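Local coordinates for xylose isomerase domain protein TIM barrel (Planctomyces limnophilus, PDB 3TVA), which binds a magnesium ion inside a TIM barrel of the xylose isomerase-like family and probably acts as an isomerase, its substrate being unspecified, at residues Trp11-Phe16 / Leu33-Val38; Gly124-Ser129 / Ala164-Glu169; Arg208-Lys213 / Gly254-Glu259. One frame throughout, in Å; residues are numbered along the deposited sequence.

Contact 1: residues Trp11-Phe16 / Leu33-Val38; sequences WPIGVF and LKVPTV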
loop_
_atom_site.group_PDB
_atom_site.type_symbol
_atom_site.label_atom_id
_atom_site.label_comp_id
_atom_site.label_asym_id
_atom_site.label_seq_id
_atom_site.Cartn_x
_atom_site.Cartn_y
_atom_site.Cartn_z
ATOM N N TRP A 11 -9.705 14.262 0.447
ATOM C CA TRP A 11 -8.541 13.947 -0.374
ATOM C C TRP A 11 -7.277 14.737 -0.012
ATOM O O TRP A 11 -6.640 15.292 -0.898
ATOM C CB TRP A 11 -8.886 14.173 -1.856
ATOM C CG TRP A 11 -9.787 13.115 -2.439
ATOM C CD1 TRP A 11 -10.304 12.024 -1.791
ATOM C CD2 TRP A 11 -10.257 13.039 -3.790
ATOM N NE1 TRP A 11 -11.073 11.280 -2.655
ATOM C CE2 TRP A 11 -11.051 11.875 -3.891
ATOM C CE3 TRP A 11 -10.074 13.835 -4.928
ATOM C CZ2 TRP A 11 -11.668 11.492 -5.080
ATOM C CZ3 TRP A 11 -10.697 13.460 -6.108
ATOM C CH2 TRP A 11 -11.489 12.299 -6.173
ATOM N N PRO A 12 -6.901 14.780 1.285
ATOM C CA PRO A 12 -5.598 15.411 1.545
ATOM C C PRO A 12 -4.533 14.609 0.808
ATOM O O PRO A 12 -4.658 13.395 0.700
ATOM C CB PRO A 12 -5.422 15.261 3.062
ATOM C CG PRO A 12 -6.242 14.041 3.423
ATOM C CD PRO A 12 -7.438 14.095 2.477
ATOM N N ILE A 13 -3.554 15.282 0.230
ATOM C CA ILE A 13 -2.514 14.578 -0.508
ATOM C C ILE A 13 -1.430 14.049 0.440
ATOM O O ILE A 13 -1.177 14.626 1.499
ATOM C CB ILE A 13 -1.985 15.423 -1.690
ATOM C CG1 ILE A 13 -2.995 15.340 -2.841
ATOM C CG2 ILE A 13 -0.639 14.916 -2.188
ATOM C CD1 ILE A 13 -3.579 16.636 -3.239
ATOM N N GLY A 14 -0.805 12.940 0.071
ATOM C CA GLY A 14 0.216 12.365 0.914
ATOM C C GLY A 14 1.291 11.776 0.044
ATOM O O GLY A 14 1.154 11.718 -1.183
ATOM N N VAL A 15 2.403 11.414 0.669
ATOM C CA VAL A 15 3.443 10.685 -0.033
ATOM C C VAL A 15 3.837 9.481 0.802
ATOM O O VAL A 15 3.672 9.466 2.027
ATOM C CB VAL A 15 4.690 11.557 -0.348
ATOM C CG1 VAL A 15 4.297 12.781 -1.195
ATOM C CG2 VAL A 15 5.386 11.981 0.937
ATOM N N PHE A 16 4.333 8.456 0.126
ATOM C CA PHE A 16 4.737 7.242 0.797
ATOM C C PHE A 16 6.192 7.453 1.210
ATOM O O PHE A 16 7.036 7.745 0.375
ATOM C CB PHE A 16 4.549 6.032 -0.134
ATOM C CG PHE A 16 4.816 4.722 0.530
ATOM C CD1 PHE A 16 3.770 3.955 1.022
ATOM C CD2 PHE A 16 6.115 4.257 0.675
ATOM C CE1 PHE A 16 4.012 2.739 1.650
ATOM C CE2 PHE A 16 6.366 3.036 1.302
ATOM C CZ PHE A 16 5.305 2.278 1.781
ATOM N N LEU A 33 7.735 19.441 0.500
ATOM C CA LEU A 33 6.557 19.472 -0.380
ATOM C C LEU A 33 5.284 19.952 0.333
ATOM O O LEU A 33 4.271 20.226 -0.310
ATOM C CB LEU A 33 6.311 18.088 -0.982
ATOM C CG LEU A 33 7.432 17.554 -1.866
ATOM C CD1 LEU A 33 7.118 16.117 -2.311
ATOM C CD2 LEU A 33 7.636 18.484 -3.053
ATOM N N LYS A 34 5.348 20.024 1.661
ATOM C CA LYS A 34 4.256 20.534 2.488
ATOM C C LYS A 34 2.983 19.689 2.474
ATOM O O LYS A 34 1.896 20.205 2.742
ATOM C CB LYS A 34 3.920 21.987 2.105
ATOM C CG LYS A 34 5.072 22.971 2.296
ATOM C CD LYS A 34 4.650 24.369 1.855
ATOM C CE LYS A 34 5.668 25.426 2.258
ATOM N NZ LYS A 34 6.973 25.229 1.571
ATOM N N VAL A 35 3.113 18.394 2.192
ATOM C CA VAL A 35 1.964 17.495 2.272
ATOM C C VAL A 35 1.570 17.276 3.730
ATOM O O VAL A 35 2.433 17.184 4.600
ATOM C CB VAL A 35 2.213 16.144 1.547
ATOM C CG1 VAL A 35 2.692 16.407 0.126
ATOM C CG2 VAL A 35 3.223 15.294 2.301
ATOM N N PRO A 36 0.257 17.271 4.009
ATOM C CA PRO A 36 -0.296 17.057 5.353
ATOM C C PRO A 36 -0.216 15.614 5.900
ATOM O O PRO A 36 -0.310 15.433 7.114
ATOM C CB PRO A 36 -1.762 17.489 5.196
ATOM C CG PRO A 36 -2.084 17.147 3.755
ATOM C CD PRO A 36 -0.804 17.473 3.000
ATOM N N THR A 37 -0.113 14.613 5.030
ATOM C CA THR A 37 -0.207 13.217 5.469
ATOM C C THR A 37 0.838 12.361 4.776
ATOM O O THR A 37 1.300 12.698 3.689
ATOM C CB THR A 37 -1.591 12.547 5.161
ATOM O OG1 THR A 37 -1.745 12.389 3.745
ATOM C CG2 THR A 37 -2.741 13.354 5.706
ATOM N N VAL A 38 1.210 11.257 5.418
ATOM C CA VAL A 38 2.082 10.274 4.794
ATOM C C VAL A 38 1.638 8.864 5.168
ATOM O O VAL A 38 0.983 8.648 6.188
ATOM C CB VAL A 38 3.564 10.428 5.239
ATOM C CG1 VAL A 38 4.165 11.757 4.770
ATOM C CG2 VAL A 38 3.706 10.266 6.756
#
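Gly-14 and Thr-37 bring their backbones together in parallel, CA to CA 4.7 Å, where the strand beginning at Ile-13 runs beside the start of the strand that follows helix 27-32. The pairing is loose: Val-15 N reaches Thr-37 O at 3.5 Å in a weak, bent bond, and Gly-14 CA adds a CA-H...O contact to the same oxygen. A second contact of this kind joins Val-38 CA to Val-15 O.

Three valines do most of the side-chain packing. Val-15 meets Val-35 at about a right angle, each of its methyls touching one of the other's, with CG1 to CG1 at 4.2 Å. Its CG2 also rests on Val-38 CG1, 4.0 Å away. Because CG2 lies between the backbone N and the carbonyl carbon (chi1 -58°), it can serve both valines, while CG1 meets Val-35 CG1. Ala-30 of helix 27-32 touches all three valines and covers them from outside the barrel.

On the other side of the strand pair, Thr-37 holds OG1 over Gly-14, 3.4 Å from its CA; the missing side chain lets the hydroxyl come so close. Ile-13 O is flanked by that hydroxyl and by Pro-36, whose CD comes within 3.2 Å. Near the end of the barrel where the strands begin, Pro-12 CB packs on Pro-36 CG at 3.9 Å.

Lys-34, with positive phi, ends the helix in a Schellman motif, and Val-35 and Pro-36 then lead into the second strand. Strand 13-18, helix 27-32 and strand 37-41 thus form a beta-alpha-beta crossover, the connection by which successive strands of a TIM barrel are joined.

Contact 2: residues Gly124-Ser129 / Ala164-Glu169; sequences GFVPES and ADHLLE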
loop_
_atom_site.group_PDB
_atom_site.type_symbol
_atom_site.label_atom_id
_atom_site.label_comp_id
_atom_site.label_asym_id
_atom_site.label_seq_id
_atom_site.Cartn_x
_atom_site.Cartn_y
_atom_site.Cartn_z
ATOM N N GLY A 124 1.177 -11.396 -0.404
ATOM C CA GLY A 124 1.797 -12.381 -1.285
ATOM C C GLY A 124 0.791 -13.005 -2.228
ATOM O O GLY A 124 -0.362 -12.555 -2.289
ATOM N N PHE A 125 1.177 -14.063 -2.937
ATOM C CA PHE A 125 0.296 -14.565 -3.988
ATOM C C PHE A 125 -0.663 -15.566 -3.365
ATOM O O PHE A 125 -0.300 -16.702 -3.083
ATOM C CB PHE A 125 1.117 -15.251 -5.091
ATOM C CG PHE A 125 1.691 -14.298 -6.118
ATOM C CD1 PHE A 125 1.558 -14.560 -7.478
ATOM C CD2 PHE A 125 2.359 -13.141 -5.726
ATOM C CE1 PHE A 125 2.089 -13.693 -8.425
ATOM C CE2 PHE A 125 2.874 -12.267 -6.663
ATOM C CZ PHE A 125 2.745 -12.544 -8.014
ATOM N N VAL A 126 -1.913 -15.138 -3.217
ATOM C CA VAL A 126 -2.938 -15.894 -2.503
ATOM C C VAL A 126 -3.272 -17.152 -3.304
ATOM O O VAL A 126 -3.621 -17.064 -4.477
ATOM C CB VAL A 126 -4.224 -15.054 -2.282
ATOM C CG1 VAL A 126 -5.361 -15.922 -1.695
ATOM C CG2 VAL A 126 -3.934 -13.853 -1.392
ATOM N N PRO A 127 -3.127 -18.326 -2.677
ATOM C CA PRO A 127 -3.394 -19.634 -3.297
ATOM C C PRO A 127 -4.862 -19.783 -3.694
ATOM O O PRO A 127 -5.709 -19.076 -3.150
ATOM C CB PRO A 127 -3.096 -20.625 -2.168
ATOM C CG PRO A 127 -2.288 -19.878 -1.178
ATOM C CD PRO A 127 -2.706 -18.453 -1.275
ATOM N N GLU A 128 -5.146 -20.689 -4.628
ATOM C CA GLU A 128 -6.516 -21.071 -4.958
ATOM C C GLU A 128 -7.201 -21.543 -3.687
ATOM O O GLU A 128 -6.570 -22.178 -2.847
ATOM C CB GLU A 128 -6.521 -22.214 -5.971
ATOM C CG GLU A 128 -6.289 -21.812 -7.416
ATOM C CD GLU A 128 -6.355 -23.013 -8.368
ATOM O OE1 GLU A 128 -7.114 -23.970 -8.079
ATOM O OE2 GLU A 128 -5.642 -23.004 -9.399
ATOM N N SER A 129 -8.486 -21.228 -3.542
ATOM C CA SER A 129 -9.239 -21.576 -2.335
ATOM C C SER A 129 -9.363 -23.085 -2.112
ATOM O O SER A 129 -9.578 -23.538 -0.989
ATOM C CB SER A 129 -10.625 -20.946 -2.380
ATOM O OG SER A 129 -11.280 -21.278 -3.592
ATOM N N ALA A 164 -9.579 -9.326 -8.937
ATOM C CA ALA A 164 -10.492 -8.741 -7.953
ATOM C C ALA A 164 -11.432 -9.803 -7.363
ATOM O O ALA A 164 -11.728 -9.779 -6.175
ATOM C CB ALA A 164 -11.297 -7.576 -8.572
ATOM N N ASP A 165 -11.884 -10.742 -8.191
ATOM C CA ASP A 165 -12.769 -11.806 -7.717
ATOM C C ASP A 165 -12.115 -12.689 -6.626
ATOM O O ASP A 165 -12.751 -13.007 -5.614
ATOM C CB ASP A 165 -13.245 -12.680 -8.890
ATOM C CG ASP A 165 -14.278 -11.969 -9.786
ATOM O OD1 ASP A 165 -14.926 -10.993 -9.339
ATOM O OD2 ASP A 165 -14.445 -12.397 -10.947
ATOM N N HIS A 166 -10.853 -13.067 -6.842
ATOM C CA HIS A 166 -10.099 -13.927 -5.921
ATOM C C HIS A 166 -9.869 -13.183 -4.606
ATOM O O HIS A 166 -10.020 -13.744 -3.523
ATOM C CB HIS A 166 -8.756 -14.308 -6.570
ATOM C CG HIS A 166 -8.016 -15.426 -5.891
ATOM N ND1 HIS A 166 -8.612 -16.309 -5.014
ATOM C CD2 HIS A 166 -6.719 -15.811 -5.983
ATOM C CE1 HIS A 166 -7.713 -17.184 -4.593
ATOM N NE2 HIS A 166 -6.556 -16.898 -5.160
ATOM N N LEU A 167 -9.517 -11.905 -4.711
ATOM C CA LEU A 167 -9.307 -11.057 -3.543
ATOM C C LEU A 167 -10.588 -10.909 -2.708
ATOM O O LEU A 167 -10.558 -10.982 -1.480
ATOM C CB LEU A 167 -8.820 -9.675 -3.976
ATOM C CG LEU A 167 -8.649 -8.642 -2.853
ATOM C CD1 LEU A 167 -7.626 -9.098 -1.820
ATOM C CD2 LEU A 167 -8.245 -7.297 -3.441
ATOM N N LEU A 168 -11.710 -10.696 -3.378
ATOM C CA LEU A 168 -12.992 -10.614 -2.689
ATOM C C LEU A 168 -13.301 -11.924 -1.951
ATOM O O LEU A 168 -13.790 -11.926 -0.814
ATOM C CB LEU A 168 -14.116 -10.339 -3.691
ATOM C CG LEU A 168 -14.306 -8.912 -4.211
ATOM C CD1 LEU A 168 -15.252 -8.914 -5.424
ATOM C CD2 LEU A 168 -14.850 -8.005 -3.109
ATOM N N GLU A 169 -13.037 -13.039 -2.620
ATOM C CA GLU A 169 -13.244 -14.344 -2.035
ATOM C C GLU A 169 -12.404 -14.501 -0.746
ATOM O O GLU A 169 -12.894 -15.003 0.269
ATOM C CB GLU A 169 -12.869 -15.426 -3.052
ATOM C CG GLU A 169 -13.246 -16.826 -2.608
ATOM C CD GLU A 169 -12.674 -17.924 -3.502
ATOM O OE1 GLU A 169 -11.758 -17.643 -4.311
ATOM O OE2 GLU A 169 -13.148 -19.072 -3.388
HETATM O O HOH W 1 -9.575 -19.666 -5.780
#
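A loop and a helix of the TIM barrel meet here at the surface: the loop that leaves strand 118-121 lies against the first turns of helix 164-174, and His-166 and Glu-169 reach across to it. In one of its two modelled conformers, for which its bonds hold, the imidazole of His-166 enters edge-on, with CG anti to the backbone N (chi1 -167°), which carries the ring out to the loop backbone. Its NE2 donates to Val-126 O at 3.0 Å. The bond is bent, 141° at the hydrogen, and the donor stands well above the carbonyl plane. Pro-127 O lies 3.1 Å from the same NE2, so two successive carbonyls face this edge of the ring. Val-126 CG1 packs beside the ring, 3.8 Å from NE2.

The loop precedes helix 132-149, whereas helix 164-174 comes after the next strand, 154-158; the contact therefore joins consecutive beta-alpha units of the barrel. Tyr-134 of helix 132-149 touches both Val-126 and Ser-129, and Glu-162 accepts from Val-126 N.

Farther along the loop, Ser-129 OG gives its proton to Glu-169 OE2 at 2.9 Å, on the syn side of the carboxylate but 34° out of its plane. The other oxygen, OE1, takes a long, weak bond from His-166 ND1, which, if weakly, ties the carboxylate to the imidazole as well as to the serine. Should that bond be real, the imidazole would probably carry a positive charge, which the carboxylate would favour. A water accepts from Ser-129 N at 2.9 Å and gives a weak bond to Glu-169 OE1.

Contact 3: residues Arg208-Lys213 / Gly254-Glu259; sequences RSIHCK and GPLTIE. With MG (magnesium ion), chain C; GOL (glycerol), chain E.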
loop_
_atom_site.group_PDB
_atom_site.type_symbol
_atom_site.label_atom_id
_atom_site.label_comp_id
_atom_site.label_asym_id
_atom_site.label_seq_id
_atom_site.Cartn_x
_atom_site.Cartn_y
_atom_site.Cartn_z
ATOM N N ARG A 208 -9.962 1.079 2.070
ATOM C CA ARG A 208 -9.732 2.009 3.176
ATOM C C ARG A 208 -8.631 3.056 2.979
ATOM O O ARG A 208 -8.542 4.010 3.750
ATOM C CB ARG A 208 -9.422 1.211 4.451
ATOM C CG ARG A 208 -10.393 0.088 4.743
ATOM C CD ARG A 208 -11.510 0.480 5.720
ATOM N NE ARG A 208 -12.107 -0.741 6.251
ATOM C CZ ARG A 208 -11.938 -1.200 7.490
ATOM N NH1 ARG A 208 -11.232 -0.507 8.395
ATOM N NH2 ARG A 208 -12.506 -2.349 7.830
ATOM N N SER A 209 -7.788 2.868 1.970
ATOM C CA SER A 209 -6.693 3.800 1.694
ATOM C C SER A 209 -6.239 3.538 0.278
ATOM O O SER A 209 -6.572 2.504 -0.288
ATOM C CB SER A 209 -5.528 3.673 2.694
ATOM O OG SER A 209 -4.949 2.380 2.654
ATOM N N ILE A 210 -5.498 4.456 -0.323
ATOM C CA ILE A 210 -5.105 4.231 -1.712
ATOM C C ILE A 210 -3.706 4.736 -2.001
ATOM O O ILE A 210 -3.187 5.593 -1.293
ATOM C CB ILE A 210 -6.062 4.927 -2.715
ATOM C CG1 ILE A 210 -5.940 6.437 -2.593
ATOM C CG2 ILE A 210 -7.542 4.492 -2.512
ATOM C CD1 ILE A 210 -5.738 7.119 -3.912
ATOM N N HIS A 211 -3.109 4.194 -3.059
ATOM C CA HIS A 211 -1.893 4.744 -3.616
ATOM C C HIS A 211 -2.168 5.325 -4.995
ATOM O O HIS A 211 -2.925 4.750 -5.790
ATOM C CB HIS A 211 -0.795 3.675 -3.653
ATOM C CG HIS A 211 -0.271 3.331 -2.294
ATOM N ND1 HIS A 211 0.490 2.213 -2.040
ATOM C CD2 HIS A 211 -0.410 3.964 -1.103
ATOM C CE1 HIS A 211 0.790 2.158 -0.756
ATOM N NE2 HIS A 211 0.261 3.214 -0.162
ATOM N N CYS A 212 -1.591 6.491 -5.259
ATOM C CA CYS A 212 -1.625 7.052 -6.592
ATOM C C CYS A 212 -0.287 6.767 -7.229
ATOM O O CYS A 212 0.732 7.351 -6.854
ATOM C CB CYS A 212 -1.874 8.561 -6.549
ATOM S SG CYS A 212 -3.544 8.936 -5.971
ATOM N N LYS A 213 -0.310 5.859 -8.196
ATOM C CA LYS A 213 0.893 5.418 -8.884
ATOM C C LYS A 213 0.449 5.047 -10.296
ATOM O O LYS A 213 -0.721 4.717 -10.510
ATOM C CB LYS A 213 1.510 4.212 -8.166
ATOM C CG LYS A 213 2.917 3.895 -8.652
ATOM C CD LYS A 213 3.222 2.411 -8.629
ATOM C CE LYS A 213 3.389 1.893 -7.254
ATOM N NZ LYS A 213 3.125 0.414 -7.170
ATOM N N GLY A 254 -10.682 9.716 1.653
ATOM C CA GLY A 254 -9.458 9.704 2.442
ATOM C C GLY A 254 -8.249 10.248 1.690
ATOM O O GLY A 254 -8.387 10.813 0.600
ATOM N N PRO A 255 -7.048 10.063 2.258
ATOM C CA PRO A 255 -5.842 10.629 1.644
ATOM C C PRO A 255 -5.534 10.032 0.275
ATOM O O PRO A 255 -5.809 8.851 0.013
ATOM C CB PRO A 255 -4.727 10.255 2.639
ATOM C CG PRO A 255 -5.433 10.085 3.951
ATOM C CD PRO A 255 -6.783 9.489 3.592
ATOM N N LEU A 256 -4.959 10.847 -0.595
ATOM C CA LEU A 256 -4.445 10.344 -1.860
ATOM C C LEU A 256 -2.942 10.241 -1.684
ATOM O O LEU A 256 -2.236 11.250 -1.718
ATOM C CB LEU A 256 -4.762 11.339 -2.981
ATOM C CG LEU A 256 -6.237 11.725 -3.202
ATOM C CD1 LEU A 256 -6.369 12.828 -4.271
ATOM C CD2 LEU A 256 -7.071 10.501 -3.589
ATOM N N THR A 257 -2.436 9.020 -1.558
ATOM C CA THR A 257 -1.039 8.859 -1.214
ATOM C C THR A 257 -0.221 8.530 -2.452
ATOM O O THR A 257 -0.340 7.444 -3.027
ATOM C CB THR A 257 -0.818 7.772 -0.139
ATOM O OG1 THR A 257 -1.696 7.998 0.972
ATOM C CG2 THR A 257 0.643 7.791 0.341
ATOM N N ILE A 258 0.613 9.480 -2.849
ATOM C CA ILE A 258 1.476 9.310 -4.002
ATOM C C ILE A 258 2.604 8.340 -3.679
ATOM O O ILE A 258 3.321 8.489 -2.683
ATOM C CB ILE A 258 2.120 10.643 -4.429
ATOM C CG1 ILE A 258 1.061 11.723 -4.625
ATOM C CG2 ILE A 258 2.945 10.453 -5.689
ATOM C CD1 ILE A 258 1.641 13.146 -4.653
ATOM N N GLU A 259 2.769 7.347 -4.535
ATOM C CA GLU A 259 3.881 6.434 -4.405
ATOM C C GLU A 259 4.673 6.417 -5.702
ATOM O O GLU A 259 4.107 6.184 -6.763
ATOM C CB GLU A 259 3.390 5.025 -4.093
ATOM C CG GLU A 259 4.547 4.064 -3.846
ATOM C CD GLU A 259 4.055 2.679 -3.499
ATOM O OE1 GLU A 259 3.237 2.161 -4.271
ATOM O OE2 GLU A 259 4.462 2.130 -2.454
HETATM MG MG MG C . 1.462 0.590 -3.614
HETATM C C1 GOL E . 4.899 -1.423 -0.541
HETATM O O1 GOL E . 5.234 -2.769 -0.778
HETATM C C2 GOL E . 4.293 -0.796 -1.798
HETATM O O2 GOL E . 3.104 -0.107 -1.468
HETATM C C3 GOL E . 4.041 -1.804 -2.920
HETATM O O3 GOL E . 3.591 -1.155 -4.096
HETATM O O HOH W 2 -4.216 6.856 1.156
#
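His-211 and Glu-259, from neighbouring parallel strands, put one atom each on the same magnesium ion: His-211 ND1 and Glu-259 OE1 both lie 2.5 Å from it. Glu-158 and Asp-184 complete the protein ligands. The imidazole and carboxylate planes are 59° apart. Glu-259 reaches the ion with an extended side chain, CG anti to the backbone N (chi1 -176°), and its second oxygen, OE2, accepts from O2 of a glycerol at 2.8 Å. On the far side of the imidazole, NE2 is hydrogen-bonded to Gln-39 OE1, a second-shell contact that helps fix the ring's rotation.

The backbones beneath the site are firmly paired. Cys-212 N donates to Thr-257 O at 2.7 Å, and Glu-259 N to Cys-212 O at 3.1 Å, both nearly straight at the hydrogen. Towards the strand starts the backbones spread, and a water takes over: it accepts from Ile-210 N and Thr-257 OG1 and donates to Pro-255 O at 2.8 Å. On the face turned from the metal, Ile-210 CD1 lies against Leu-256 CD2 at 3.6 Å, and Cys-212 SG against Leu-256 CB.

Lys-213, its chain bent at chi2 and chi3, crosses Glu-259 obliquely, bringing CE to 3.0 Å from Glu-259 OE1, while NZ is hydrogen-bonded to the metal ligand Asp-184 and only weakly to glycerol O3. Glu-259 thus shares its two oxygens between the magnesium and a hydroxyl, and the glycerol, though probably from the crystallisation liquor, is consistent with a place for an oxygen-bearing ligand beside the ion.

In the fold
The three contacts follow one another along the chain, each closing before the next opens. Contacts 1 and 3 are neighbours, their centres 9 Å apart: strand 13-18 lies between strands 37-41 and 256-258, and Gly-14 exchanges probable backbone hydrogen bonds with Leu-256 and Ile-258. Together they run from strand 207-216 through 256-258 and 13-18 to 37-41, across the point where the barrel closes. Contact 2 sits at the periphery, about 31 Å from contact 1 and 22 Å from contact 3, centre to centre, on the opposite side of the chain's centre from contact 1. It joins elements outside the strands, whereas contact 3 supplies two of the four magnesium ligands.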